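Long-range contacts in PHO85 cyclin-10 (Saccharomyces cerevisiae, PDB 4KRD), which partners the cyclin-dependent kinase PHO85, forming a holoenzyme that phosphorylates glycogen synthase GSY2 and so restrains glycogen accumulation: residues E38-F43 with T100-A105; K68-N73 with E173-I178; D110-T115 with L124-Q129. All blocks are in the same frame, centred on the assembly; numbering follows the deposited sequence.

Contact 1 of 3, residues E38-F43 with T100-A105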
ATOM      1  N   GLU B  38     -12.514 -22.036 -10.004  1.00 48.26           N
ATOM      2  CA  GLU B  38     -13.397 -21.861  -8.855  1.00 52.70           C
ATOM      3  C   GLU B  38     -13.501 -20.380  -8.455  1.00 46.54           C
ATOM      4  O   GLU B  38     -14.601 -19.876  -8.194  1.00 45.10           O
ATOM      5  CB  GLU B  38     -12.950 -22.723  -7.667  1.00 54.72           C
ATOM      6  CG  GLU B  38     -13.906 -22.646  -6.482  1.00 58.54           C
ATOM      7  CD  GLU B  38     -13.531 -23.582  -5.349  1.00 63.63           C
ATOM      8  OE1 GLU B  38     -13.449 -24.804  -5.588  1.00 69.71           O
ATOM      9  OE2 GLU B  38     -13.337 -23.098  -4.213  1.00 65.00           O
ATOM     10  N   ALA B  39     -12.361 -19.689  -8.421  1.00 50.30           N
ATOM     11  CA  ALA B  39     -12.343 -18.240  -8.198  1.00 45.10           C
ATOM     12  C   ALA B  39     -13.324 -17.540  -9.142  1.00 42.72           C
ATOM     13  O   ALA B  39     -14.140 -16.713  -8.716  1.00 41.00           O
ATOM     14  CB  ALA B  39     -10.939 -17.696  -8.393  1.00 43.10           C
ATOM     15  N   LEU B  40     -13.244 -17.885 -10.427  1.00 44.27           N
ATOM     16  CA  LEU B  40     -14.130 -17.322 -11.447  1.00 45.41           C
ATOM     17  C   LEU B  40     -15.596 -17.666 -11.208  1.00 39.49           C
ATOM     18  O   LEU B  40     -16.475 -16.820 -11.385  1.00 41.10           O
ATOM     19  CB  LEU B  40     -13.723 -17.803 -12.839  1.00 48.56           C
ATOM     20  CG  LEU B  40     -12.442 -17.220 -13.423  1.00 45.26           C
ATOM     21  CD1 LEU B  40     -12.184 -17.820 -14.787  1.00 46.67           C
ATOM     22  CD2 LEU B  40     -12.598 -15.716 -13.523  1.00 45.48           C
ATOM     23  N   ALA B  41     -15.858 -18.911 -10.823  1.00 46.48           N
ATOM     24  CA  ALA B  41     -17.218 -19.355 -10.527  1.00 46.19           C
ATOM     25  C   ALA B  41     -17.810 -18.652  -9.298  1.00 44.40           C
ATOM     26  O   ALA B  41     -18.973 -18.258  -9.301  1.00 42.59           O
ATOM     27  CB  ALA B  41     -17.257 -20.879 -10.345  1.00 49.78           C
ATOM     28  N   ASN B  42     -17.013 -18.499  -8.245  1.00 41.12           N
ATOM     29  CA  ASN B  42     -17.490 -17.820  -7.044  1.00 39.22           C
ATOM     30  C   ASN B  42     -17.826 -16.364  -7.331  1.00 35.56           C
ATOM     31  O   ASN B  42     -18.761 -15.812  -6.764  1.00 40.11           O
ATOM     32  CB  ASN B  42     -16.456 -17.913  -5.920  1.00 38.98           C
ATOM     33  CG  ASN B  42     -16.227 -19.337  -5.465  1.00 49.57           C
ATOM     34  OD1 ASN B  42     -16.990 -20.241  -5.816  1.00 46.24           O
ATOM     35  ND2 ASN B  42     -15.176 -19.549  -4.682  1.00 43.98           N
ATOM     36  N   PHE B  43     -17.049 -15.757  -8.222  1.00 38.71           N
ATOM     37  CA  PHE B  43     -17.242 -14.378  -8.630  1.00 38.38           C
ATOM     38  C   PHE B  43     -18.599 -14.258  -9.325  1.00 37.39           C
ATOM     39  O   PHE B  43     -19.455 -13.468  -8.926  1.00 38.64           O
ATOM     40  CB  PHE B  43     -16.091 -13.993  -9.572  1.00 38.68           C
ATOM     41  CG  PHE B  43     -16.026 -12.529  -9.930  1.00 40.15           C
ATOM     42  CD1 PHE B  43     -16.638 -11.566  -9.144  1.00 34.31           C
ATOM     43  CD2 PHE B  43     -15.310 -12.120 -11.051  1.00 41.01           C
ATOM     44  CE1 PHE B  43     -16.552 -10.220  -9.474  1.00 30.31           C
ATOM     45  CE2 PHE B  43     -15.219 -10.778 -11.392  1.00 40.38           C
ATOM     46  CZ  PHE B  43     -15.855  -9.827 -10.604  1.00 37.35           C
ATOM     47  N   THR B 100      -6.121 -15.089  -6.999  1.00 38.00           N
ATOM     48  CA  THR B 100      -6.186 -13.980  -6.052  1.00 38.22           C
ATOM     49  C   THR B 100      -6.869 -12.745  -6.638  1.00 32.23           C
ATOM     50  O   THR B 100      -7.527 -11.985  -5.924  1.00 32.65           O
ATOM     51  CB  THR B 100      -4.774 -13.574  -5.608  1.00 43.16           C
ATOM     52  OG1 THR B 100      -4.079 -14.733  -5.146  1.00 52.02           O
ATOM     53  CG2 THR B 100      -4.843 -12.545  -4.488  1.00 42.38           C
ATOM     54  N   VAL B 101      -6.713 -12.545  -7.939  1.00 31.00           N
ATOM     55  CA  VAL B 101      -7.292 -11.379  -8.593  1.00 33.07           C
ATOM     56  C   VAL B 101      -8.822 -11.407  -8.513  1.00 31.61           C
ATOM     57  O   VAL B 101      -9.463 -10.400  -8.201  1.00 28.38           O
ATOM     58  CB  VAL B 101      -6.793 -11.254 -10.043  1.00 35.60           C
ATOM     59  CG1 VAL B 101      -7.585 -10.203 -10.811  1.00 31.06           C
ATOM     60  CG2 VAL B 101      -5.291 -10.930 -10.039  1.00 33.25           C
ATOM     61  N   TYR B 102      -9.396 -12.582  -8.756  1.00 35.20           N
ATOM     62  CA  TYR B 102     -10.836 -12.745  -8.728  1.00 35.54           C
ATOM     63  C   TYR B 102     -11.397 -12.815  -7.302  1.00 31.95           C
ATOM     64  O   TYR B 102     -12.519 -12.372  -7.060  1.00 32.07           O
ATOM     65  CB  TYR B 102     -11.243 -13.947  -9.593  1.00 36.78           C
ATOM     66  CG  TYR B 102     -10.746 -13.775 -11.014  1.00 35.12           C
ATOM     67  CD1 TYR B 102     -11.265 -12.771 -11.819  1.00 36.28           C
ATOM     68  CD2 TYR B 102      -9.741 -14.578 -11.532  1.00 36.01           C
ATOM     69  CE1 TYR B 102     -10.821 -12.578 -13.095  1.00 36.92           C
ATOM     70  CE2 TYR B 102      -9.287 -14.400 -12.834  1.00 37.07           C
ATOM     71  CZ  TYR B 102      -9.841 -13.398 -13.608  1.00 42.09           C
ATOM     72  OH  TYR B 102      -9.425 -13.179 -14.902  1.00 42.01           O
ATOM     73  N   LEU B 103     -10.614 -13.334  -6.360  1.00 30.68           N
ATOM     74  CA  LEU B 103     -11.047 -13.343  -4.962  1.00 33.12           C
ATOM     75  C   LEU B 103     -11.172 -11.910  -4.451  1.00 30.65           C
ATOM     76  O   LEU B 103     -12.153 -11.557  -3.796  1.00 29.02           O
ATOM     77  CB  LEU B 103     -10.080 -14.132  -4.077  1.00 35.45           C
ATOM     78  CG  LEU B 103      -9.791 -15.582  -4.487  1.00 37.88           C
ATOM     79  CD1 LEU B 103      -8.684 -16.194  -3.620  1.00 40.32           C
ATOM     80  CD2 LEU B 103     -11.062 -16.416  -4.436  1.00 43.24           C
ATOM     81  N   VAL B 104     -10.182 -11.085  -4.766  1.00 33.23           N
ATOM     82  CA  VAL B 104     -10.236  -9.673  -4.390  1.00 29.80           C
ATOM     83  C   VAL B 104     -11.374  -8.961  -5.135  1.00 28.07           C
ATOM     84  O   VAL B 104     -12.088  -8.135  -4.560  1.00 28.13           O
ATOM     85  CB  VAL B 104      -8.881  -8.949  -4.630  1.00 31.53           C
ATOM     86  CG1 VAL B 104      -9.061  -7.446  -4.522  1.00 24.95           C
ATOM     87  CG2 VAL B 104      -7.802  -9.426  -3.612  1.00 28.10           C
ATOM     88  N   ALA B 105     -11.538  -9.278  -6.417  1.00 29.19           N
ATOM     89  CA  ALA B 105     -12.636  -8.719  -7.197  1.00 28.10           C
ATOM     90  C   ALA B 105     -13.968  -9.042  -6.550  1.00 31.84           C
ATOM     91  O   ALA B 105     -14.882  -8.199  -6.491  1.00 29.75           O
ATOM     92  CB  ALA B 105     -12.606  -9.252  -8.632  1.00 30.45           C
TER
HETATM   93  O   HOH W   1     -13.879 -15.516  -6.346  1.00 39.69           O
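Leu40 meets Tyr102, and Ala105 meets Phe43, each by a methyl over an aromatic face. CD2 of Leu40 sits squarely above the middle of the Tyr102 ring, 3.4 Å from its centroid and 1° off the normal, a CH-pi contact almost equidistant from all six ring carbons. The Ala105 methyl makes the second, over the Phe43 ring but displaced toward its rim, CB lying 3.8 Å from CZ. Phe43 delivers its ring there because its CG is trans to the backbone N (chi1 -171°). Both segments belong to the cyclin domain of the protein, where helices 36-54 and 99-113 lie side by side; segments 38-43 and 100-105 run nearly parallel, at 16°, with their axes 8.5 Å apart at closest approach. Plain apolar contact completes the interface: Ala39 CB meets Tyr102 CB at 3.9 Å and touches Leu103 CD2, while the Phe43 and Tyr102 side chains cross at about a right angle. Replacing Tyr102 with an alanine would probably leave the Leu40 methyl without its aromatic seat and open a gap beside Phe43. The polar link is indirect: a water donates to Ala39 O at 2.7 Å and, weakly, to Tyr102 O.

Contact 2 of 3, residues K68-N73 with E173-I178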
ATOM      1  N   LYS B  68     -23.899   8.277  -5.606  1.00 45.77           N
ATOM      2  CA  LYS B  68     -24.969   7.946  -6.542  1.00 43.52           C
ATOM      3  C   LYS B  68     -24.553   8.269  -7.976  1.00 39.00           C
ATOM      4  O   LYS B  68     -24.788   7.476  -8.892  1.00 36.00           O
ATOM      5  CB  LYS B  68     -26.260   8.684  -6.178  1.00 53.31           C
ATOM      6  CG  LYS B  68     -27.486   8.152  -6.903  1.00 56.40           C
ATOM      7  CD  LYS B  68     -28.693   9.061  -6.692  1.00 67.80           C
ATOM      8  CE  LYS B  68     -28.387  10.489  -7.147  1.00 71.15           C
ATOM      9  NZ  LYS B  68     -29.548  11.414  -6.972  1.00 73.22           N
ATOM     10  N   LYS B  69     -23.926   9.428  -8.168  1.00 40.50           N
ATOM     11  CA  LYS B  69     -23.471   9.829  -9.493  1.00 41.29           C
ATOM     12  C   LYS B  69     -22.378   8.904 -10.024  1.00 41.95           C
ATOM     13  O   LYS B  69     -22.421   8.497 -11.177  1.00 42.10           O
ATOM     14  CB  LYS B  69     -23.000  11.283  -9.497  1.00 43.90           C
ATOM     15  CG  LYS B  69     -22.042  11.637 -10.635  1.00 54.40           C
ATOM     16  CD  LYS B  69     -22.628  11.343 -12.016  1.00 55.08           C
ATOM     17  CE  LYS B  69     -21.516  11.224 -13.054  1.00 63.07           C
ATOM     18  NZ  LYS B  69     -22.018  10.769 -14.383  1.00 67.25           N
ATOM     19  N   GLU B  70     -21.396   8.573  -9.190  1.00 38.23           N
ATOM     20  CA  GLU B  70     -20.382   7.596  -9.595  1.00 37.62           C
ATOM     21  C   GLU B  70     -21.029   6.261  -9.985  1.00 35.84           C
ATOM     22  O   GLU B  70     -20.729   5.675 -11.036  1.00 37.61           O
ATOM     23  CB  GLU B  70     -19.365   7.381  -8.464  1.00 36.59           C
ATOM     24  CG  GLU B  70     -18.605   8.632  -8.071  1.00 39.14           C
ATOM     25  CD  GLU B  70     -17.612   9.075  -9.131  1.00 41.18           C
ATOM     26  OE1 GLU B  70     -17.393   8.327 -10.102  1.00 42.63           O
ATOM     27  OE2 GLU B  70     -17.044  10.177  -8.993  1.00 46.23           O
ATOM     28  N   TYR B  71     -21.934   5.784  -9.139  1.00 30.95           N
ATOM     29  CA  TYR B  71     -22.557   4.495  -9.373  1.00 32.94           C
ATOM     30  C   TYR B  71     -23.332   4.406 -10.710  1.00 36.27           C
ATOM     31  O   TYR B  71     -23.325   3.367 -11.365  1.00 34.33           O
ATOM     32  CB  TYR B  71     -23.453   4.103  -8.198  1.00 34.58           C
ATOM     33  CG  TYR B  71     -23.926   2.683  -8.311  1.00 36.25           C
ATOM     34  CD1 TYR B  71     -23.121   1.625  -7.894  1.00 34.03           C
ATOM     35  CD2 TYR B  71     -25.163   2.387  -8.873  1.00 36.05           C
ATOM     36  CE1 TYR B  71     -23.543   0.315  -8.018  1.00 38.77           C
ATOM     37  CE2 TYR B  71     -25.595   1.080  -9.001  1.00 36.76           C
ATOM     38  CZ  TYR B  71     -24.782   0.047  -8.579  1.00 39.99           C
ATOM     39  OH  TYR B  71     -25.203  -1.254  -8.704  1.00 39.81           O
ATOM     40  N   SER B  72     -23.987   5.491 -11.115  1.00 38.90           N
ATOM     41  CA  SER B  72     -24.721   5.507 -12.388  1.00 41.49           C
ATOM     42  C   SER B  72     -23.834   5.223 -13.607  1.00 42.51           C
ATOM     43  O   SER B  72     -24.327   4.842 -14.666  1.00 41.25           O
ATOM     44  CB  SER B  72     -25.449   6.838 -12.574  1.00 42.75           C
ATOM     45  OG  SER B  72     -24.529   7.910 -12.689  1.00 45.02           O
ATOM     46  N   ASN B  73     -22.525   5.403 -13.463  1.00 38.76           N
ATOM     47  CA  ASN B  73     -21.593   5.059 -14.542  1.00 38.36           C
ATOM     48  C   ASN B  73     -21.622   3.567 -14.913  1.00 32.02           C
ATOM     49  O   ASN B  73     -21.191   3.177 -15.998  1.00 36.86           O
ATOM     50  CB  ASN B  73     -20.154   5.496 -14.192  1.00 38.25           C
ATOM     51  CG  ASN B  73     -19.944   6.998 -14.331  1.00 43.36           C
ATOM     52  OD1 ASN B  73     -20.477   7.630 -15.248  1.00 47.06           O
ATOM     53  ND2 ASN B  73     -19.171   7.580 -13.417  1.00 35.86           N
ATOM     54  N   GLU B 173     -12.913   2.585 -13.164  1.00 31.43           N
ATOM     55  CA  GLU B 173     -11.987   2.414 -12.029  1.00 32.71           C
ATOM     56  C   GLU B 173     -12.320   3.372 -10.896  1.00 31.45           C
ATOM     57  O   GLU B 173     -12.393   2.976  -9.740  1.00 27.86           O
ATOM     58  CB  GLU B 173     -10.537   2.705 -12.424  1.00 30.03           C
ATOM     59  CG  GLU B 173      -9.921   1.770 -13.421  1.00 34.64           C
ATOM     60  CD  GLU B 173      -8.498   2.205 -13.790  1.00 33.65           C
ATOM     61  OE1 GLU B 173      -8.252   3.417 -13.930  1.00 35.45           O
ATOM     62  OE2 GLU B 173      -7.636   1.327 -13.950  1.00 42.50           O
ATOM     63  N   VAL B 174     -12.474   4.647 -11.235  1.00 32.10           N
ATOM     64  CA  VAL B 174     -12.675   5.674 -10.229  1.00 31.54           C
ATOM     65  C   VAL B 174     -14.062   5.574  -9.600  1.00 31.92           C
ATOM     66  O   VAL B 174     -14.219   5.815  -8.417  1.00 29.23           O
ATOM     67  CB  VAL B 174     -12.470   7.084 -10.812  1.00 35.30           C
ATOM     68  CG1 VAL B 174     -12.841   8.144  -9.788  1.00 34.58           C
ATOM     69  CG2 VAL B 174     -11.034   7.263 -11.271  1.00 33.41           C
ATOM     70  N   SER B 175     -15.064   5.230 -10.400  1.00 28.19           N
ATOM     71  CA  SER B 175     -16.413   5.079  -9.874  1.00 33.89           C
ATOM     72  C   SER B 175     -16.468   3.991  -8.800  1.00 32.82           C
ATOM     73  O   SER B 175     -17.079   4.183  -7.754  1.00 30.37           O
ATOM     74  CB  SER B 175     -17.407   4.756 -10.999  1.00 35.78           C
ATOM     75  OG  SER B 175     -17.479   5.826 -11.929  1.00 36.93           O
ATOM     76  N   LEU B 176     -15.839   2.847  -9.058  1.00 25.32           N
ATOM     77  CA  LEU B 176     -15.884   1.763  -8.085  1.00 24.86           C
ATOM     78  C   LEU B 176     -15.068   2.186  -6.864  1.00 28.09           C
ATOM     79  O   LEU B 176     -15.492   2.025  -5.728  1.00 26.16           O
ATOM     80  CB  LEU B 176     -15.340   0.465  -8.674  1.00 27.48           C
ATOM     81  CG  LEU B 176     -15.241  -0.691  -7.682  1.00 28.56           C
ATOM     82  CD1 LEU B 176     -16.631  -0.969  -7.064  1.00 28.76           C
ATOM     83  CD2 LEU B 176     -14.661  -1.922  -8.333  1.00 30.97           C
ATOM     84  N   LEU B 177     -13.899   2.764  -7.114  1.00 24.84           N
ATOM     85  CA  LEU B 177     -13.047   3.228  -6.015  1.00 26.68           C
ATOM     86  C   LEU B 177     -13.792   4.202  -5.080  1.00 27.09           C
ATOM     87  O   LEU B 177     -13.832   4.000  -3.857  1.00 28.41           O
ATOM     88  CB  LEU B 177     -11.761   3.851  -6.586  1.00 26.11           C
ATOM     89  CG  LEU B 177     -10.729   4.366  -5.576  1.00 29.84           C
ATOM     90  CD1 LEU B 177     -10.171   3.228  -4.776  1.00 27.59           C
ATOM     91  CD2 LEU B 177      -9.610   5.125  -6.303  1.00 32.68           C
ATOM     92  N   ILE B 178     -14.400   5.244  -5.646  1.00 28.30           N
ATOM     93  CA  ILE B 178     -15.215   6.169  -4.853  1.00 28.18           C
ATOM     94  C   ILE B 178     -16.327   5.422  -4.102  1.00 29.52           C
ATOM     95  O   ILE B 178     -16.569   5.685  -2.929  1.00 27.48           O
ATOM     96  CB  ILE B 178     -15.843   7.312  -5.708  1.00 29.38           C
ATOM     97  CG1 ILE B 178     -14.756   8.193  -6.353  1.00 34.79           C
ATOM     98  CG2 ILE B 178     -16.738   8.192  -4.847  1.00 34.57           C
ATOM     99  CD1 ILE B 178     -13.873   8.924  -5.357  1.00 37.85           C
TER
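Ser175 OG is the polar focus of this contact, with neighbours from both helices gathered round it. The Asn73 side-chain amide donates to it through ND2 at 2.9 Å, with an angle of 155° at the hydrogen and the hydroxyl oxygen tilted modestly out of the amide plane. Ser175 OG is also hydrogen-bonded to Lys171 O, one turn back on its own helix, so the hydroxyl is held both within its own helix and across the interface. Glu70 OE1 lies 3.1 Å from the same Ser175 OG.

Glu70 supplies the apolar half as well. Its chain folds at chi2 (-71°), which swings the carboxylate back over Ser175 and leaves Glu70 CG against Ile178, 3.8 Å from Ile178 CG2, the two side chains meeting at a slant. The small serine is consistent with the close approach of the backbones here, with 4.7 Å between the CA atoms of Glu70 and Ser175, and Ser175 CB comes within 3.4 Å of Glu70 O. The other carboxylate oxygen, OE2, is hydrogen-bonded to a polar side chain of the other protein in the assembly, which also packs on Ile178, so the contact borders that interface.

Within the cyclin domain, segments 68-72 and 173-178, on helices 65-72 and 166-180, run at 140° to each other, with axes 8.5 Å apart at closest approach. On the flanks, Leu176 and Leu177 pack on helix 130-148, and Tyr71 reaches that helix and helix 99-113.

Contact 3 of 3, residues D110-T115 with L124-Q129; sequences DTLFLT and LKLNLQ
Two carbonyl oxygens of segment 124-129, Leu126 O and Asn127 O, lie at the edge of the Phe113 ring, while within the ring's own segment Leu112 CG rests over one face, 3.9 Å above the plane and shifted toward the rim. Leu126 O is 3.5 Å from Phe113 CD1 and has no hydrogen-bonding partner in the model, although the contact buries it. Leu128 approaches the ring obliquely, with its CD1 3.6 Å from Phe113 CZ, and Leu126 adds its CB beside Phe113 CD1. Farther along, the methyls Leu112 CD1 and Leu126 CD1 meet at 3.5 Å.

Lys125 bonds twice to the end of helix 99-113. Its backbone N donates to Phe113 O at 2.7 Å, almost straight at 177°, though from above the carbonyl plane. The side chain bends at chi3 (47°) and brings NZ to Thr111 O at 2.9 Å, nearly in line with that carbonyl. Along the way, Lys125 CD passes 3.7 Å from Thr115 CB, the two side chains crossing at roughly a right angle. The ammonium would be expected to be favoured by the negative end of the helix dipole, where carbonyls lack helical partners.

Leu114, the first residue to leave helical geometry, pairs with Leu124 as an antiparallel non-hydrogen-bonded pair. Together with the backbone bonding of Thr115 to Gln123, this marks a two-stranded beta hairpin (114-116 and 122-124) joining helices 99-113 and 130-148 of the cyclin domain.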
ATOM      1  N   ASP B 110     -18.645  -7.641  -2.855  1.00 28.46           N
ATOM      2  CA  ASP B 110     -19.129  -7.951  -1.497  1.00 30.40           C
ATOM      3  C   ASP B 110     -19.237  -6.702  -0.648  1.00 30.20           C
ATOM      4  O   ASP B 110     -20.242  -6.459  -0.005  1.00 32.14           O
ATOM      5  CB  ASP B 110     -18.144  -8.874  -0.753  1.00 31.26           C
ATOM      6  CG  ASP B 110     -18.227 -10.335  -1.188  1.00 37.25           C
ATOM      7  OD1 ASP B 110     -19.302 -10.775  -1.644  1.00 38.05           O
ATOM      8  OD2 ASP B 110     -17.203 -11.050  -1.032  1.00 38.50           O
ATOM      9  N   THR B 111     -18.163  -5.912  -0.614  1.00 28.84           N
ATOM     10  CA  THR B 111     -18.143  -4.776   0.285  1.00 23.15           C
ATOM     11  C   THR B 111     -18.969  -3.603  -0.245  1.00 25.33           C
ATOM     12  O   THR B 111     -19.433  -2.757   0.522  1.00 27.71           O
ATOM     13  CB  THR B 111     -16.687  -4.371   0.656  1.00 32.50           C
ATOM     14  OG1 THR B 111     -16.700  -3.519   1.809  1.00 31.56           O
ATOM     15  CG2 THR B 111     -16.023  -3.662  -0.509  1.00 29.47           C
ATOM     16  N   LEU B 112     -19.164  -3.550  -1.558  1.00 26.62           N
ATOM     17  CA  LEU B 112     -20.050  -2.541  -2.125  1.00 28.05           C
ATOM     18  C   LEU B 112     -21.524  -2.835  -1.777  1.00 32.76           C
ATOM     19  O   LEU B 112     -22.303  -1.924  -1.443  1.00 29.03           O
ATOM     20  CB  LEU B 112     -19.864  -2.464  -3.646  1.00 29.48           C
ATOM     21  CG  LEU B 112     -20.742  -1.491  -4.447  1.00 32.02           C
ATOM     22  CD1 LEU B 112     -20.757  -0.078  -3.844  1.00 33.57           C
ATOM     23  CD2 LEU B 112     -20.345  -1.462  -5.938  1.00 35.44           C
ATOM     24  N   PHE B 113     -21.912  -4.103  -1.853  1.00 28.77           N
ATOM     25  CA  PHE B 113     -23.353  -4.428  -1.807  1.00 28.07           C
ATOM     26  C   PHE B 113     -23.852  -4.955  -0.459  1.00 32.16           C
ATOM     27  O   PHE B 113     -25.052  -4.945  -0.197  1.00 37.17           O
ATOM     28  CB  PHE B 113     -23.725  -5.399  -2.939  1.00 30.96           C
ATOM     29  CG  PHE B 113     -23.664  -4.777  -4.305  1.00 34.42           C
ATOM     30  CD1 PHE B 113     -24.659  -3.915  -4.727  1.00 34.46           C
ATOM     31  CD2 PHE B 113     -22.599  -5.026  -5.156  1.00 32.22           C
ATOM     32  CE1 PHE B 113     -24.597  -3.319  -5.975  1.00 35.51           C
ATOM     33  CE2 PHE B 113     -22.542  -4.430  -6.409  1.00 33.37           C
ATOM     34  CZ  PHE B 113     -23.544  -3.574  -6.811  1.00 37.49           C
ATOM     35  N   LEU B 114     -22.934  -5.415   0.388  1.00 29.78           N
ATOM     36  CA  LEU B 114     -23.299  -6.063   1.645  1.00 31.42           C
ATOM     37  C   LEU B 114     -22.664  -5.422   2.870  1.00 40.01           C
ATOM     38  O   LEU B 114     -21.496  -5.005   2.842  1.00 34.32           O
ATOM     39  CB  LEU B 114     -22.870  -7.538   1.624  1.00 29.22           C
ATOM     40  CG  LEU B 114     -23.494  -8.456   0.560  1.00 33.93           C
ATOM     41  CD1 LEU B 114     -22.667  -9.732   0.405  1.00 36.55           C
ATOM     42  CD2 LEU B 114     -24.934  -8.777   0.916  1.00 37.87           C
ATOM     43  N   THR B 115     -23.432  -5.372   3.953  1.00 29.48           N
ATOM     44  CA  THR B 115     -22.873  -5.121   5.277  1.00 32.12           C
ATOM     45  C   THR B 115     -23.502  -6.107   6.277  1.00 37.55           C
ATOM     46  O   THR B 115     -24.213  -7.041   5.873  1.00 36.39           O
ATOM     47  CB  THR B 115     -23.125  -3.656   5.711  1.00 35.58           C
ATOM     48  OG1 THR B 115     -22.416  -3.374   6.923  1.00 33.72           O
ATOM     49  CG2 THR B 115     -24.613  -3.412   5.927  1.00 39.20           C
ATOM     50  N   LEU B 124     -28.366  -6.277   2.583  1.00 35.51           N
ATOM     51  CA  LEU B 124     -28.103  -5.666   1.289  1.00 33.59           C
ATOM     52  C   LEU B 124     -28.114  -4.145   1.415  1.00 38.59           C
ATOM     53  O   LEU B 124     -29.067  -3.562   1.930  1.00 40.58           O
ATOM     54  CB  LEU B 124     -29.142  -6.123   0.250  1.00 41.95           C
ATOM     55  CG  LEU B 124     -28.848  -5.713  -1.197  1.00 42.08           C
ATOM     56  CD1 LEU B 124     -27.643  -6.472  -1.725  1.00 36.82           C
ATOM     57  CD2 LEU B 124     -30.059  -5.928  -2.116  1.00 42.22           C
ATOM     58  N   LYS B 125     -27.041  -3.512   0.939  1.00 35.63           N
ATOM     59  CA  LYS B 125     -26.859  -2.071   1.023  1.00 38.39           C
ATOM     60  C   LYS B 125     -27.420  -1.350  -0.185  1.00 34.77           C
ATOM     61  O   LYS B 125     -27.923  -0.246  -0.067  1.00 44.06           O
ATOM     62  CB  LYS B 125     -25.350  -1.729   1.118  1.00 39.32           C
ATOM     63  CG  LYS B 125     -24.759  -1.870   2.495  1.00 42.95           C
ATOM     64  CD  LYS B 125     -23.218  -1.868   2.453  1.00 40.35           C
ATOM     65  CE  LYS B 125     -22.666  -0.747   1.599  1.00 41.14           C
ATOM     66  NZ  LYS B 125     -21.177  -0.720   1.666  1.00 38.07           N
ATOM     67  N   LEU B 126     -27.280  -1.964  -1.354  1.00 41.38           N
ATOM     68  CA  LEU B 126     -27.684  -1.341  -2.611  1.00 39.10           C
ATOM     69  C   LEU B 126     -28.260  -2.380  -3.534  1.00 41.45           C
ATOM     70  O   LEU B 126     -27.897  -3.557  -3.476  1.00 40.74           O
ATOM     71  CB  LEU B 126     -26.478  -0.731  -3.340  1.00 44.13           C
ATOM     72  CG  LEU B 126     -25.545   0.250  -2.649  1.00 50.33           C
ATOM     73  CD1 LEU B 126     -24.235   0.328  -3.434  1.00 46.91           C
ATOM     74  CD2 LEU B 126     -26.208   1.612  -2.553  1.00 57.66           C
ATOM     75  N   ASN B 127     -29.143  -1.931  -4.414  1.00 44.04           N
ATOM     76  CA  ASN B 127     -29.698  -2.806  -5.423  1.00 44.89           C
ATOM     77  C   ASN B 127     -28.738  -2.945  -6.599  1.00 41.64           C
ATOM     78  O   ASN B 127     -28.238  -1.949  -7.125  1.00 46.42           O
ATOM     79  CB  ASN B 127     -31.054  -2.275  -5.892  1.00 49.78           C
ATOM     80  CG  ASN B 127     -32.126  -2.368  -4.807  1.00 48.32           C
ATOM     81  OD1 ASN B 127     -32.743  -3.413  -4.624  1.00 55.07           O
ATOM     82  ND2 ASN B 127     -32.348  -1.274  -4.090  1.00 47.00           N
ATOM     83  N   LEU B 128     -28.467  -4.183  -6.991  1.00 36.55           N
ATOM     84  CA  LEU B 128     -27.734  -4.467  -8.224  1.00 39.21           C
ATOM     85  C   LEU B 128     -28.724  -4.809  -9.344  1.00 44.31           C
ATOM     86  O   LEU B 128     -29.597  -5.644  -9.141  1.00 43.41           O
ATOM     87  CB  LEU B 128     -26.824  -5.669  -8.009  1.00 32.25           C
ATOM     88  CG  LEU B 128     -25.961  -6.135  -9.187  1.00 36.44           C
ATOM     89  CD1 LEU B 128     -25.081  -5.006  -9.735  1.00 35.16           C
ATOM     90  CD2 LEU B 128     -25.115  -7.325  -8.753  1.00 33.22           C
ATOM     91  N   GLN B 129     -28.569  -4.191 -10.515  1.00 46.04           N
ATOM     92  CA  GLN B 129     -29.372  -4.528 -11.702  1.00 48.02           C
ATOM     93  C   GLN B 129     -28.512  -5.238 -12.738  1.00 50.49           C
ATOM     94  O   GLN B 129     -27.285  -5.069 -12.752  1.00 39.92           O
ATOM     95  CB  GLN B 129     -29.932  -3.273 -12.370  1.00 49.64           C
ATOM     96  CG  GLN B 129     -30.672  -2.312 -11.474  1.00 55.47           C
ATOM     97  CD  GLN B 129     -31.108  -1.072 -12.244  1.00 64.62           C
ATOM     98  OE1 GLN B 129     -30.400  -0.062 -12.273  1.00 61.72           O
ATOM     99  NE2 GLN B 129     -32.266  -1.154 -12.896  1.00 61.59           N
TER

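How the contacts relate
Helix 99-113 shows how one helix can connect separate parts of a domain: contact 1 uses its beginning, contact 3 its end, their centres about 17 Å apart on opposite sides of the chain's centre. Contact 1 closes before contact 3 opens along the sequence. The segments of contact 2 lie 100 residues apart and enclose contact 3, while they alternate with those of contact 1, whose centre lies about 21 Å from that of contact 2. Contacts 2 and 3, about 14 Å between centres, touch directly: Tyr71 OH packs 3.4 Å from Phe113 CZ. Contacts 1 and 2 tie stretches far apart in sequence, and contact 3 a local hairpin region, into one cyclin domain, which, as in other cyclins, probably engages the kinase.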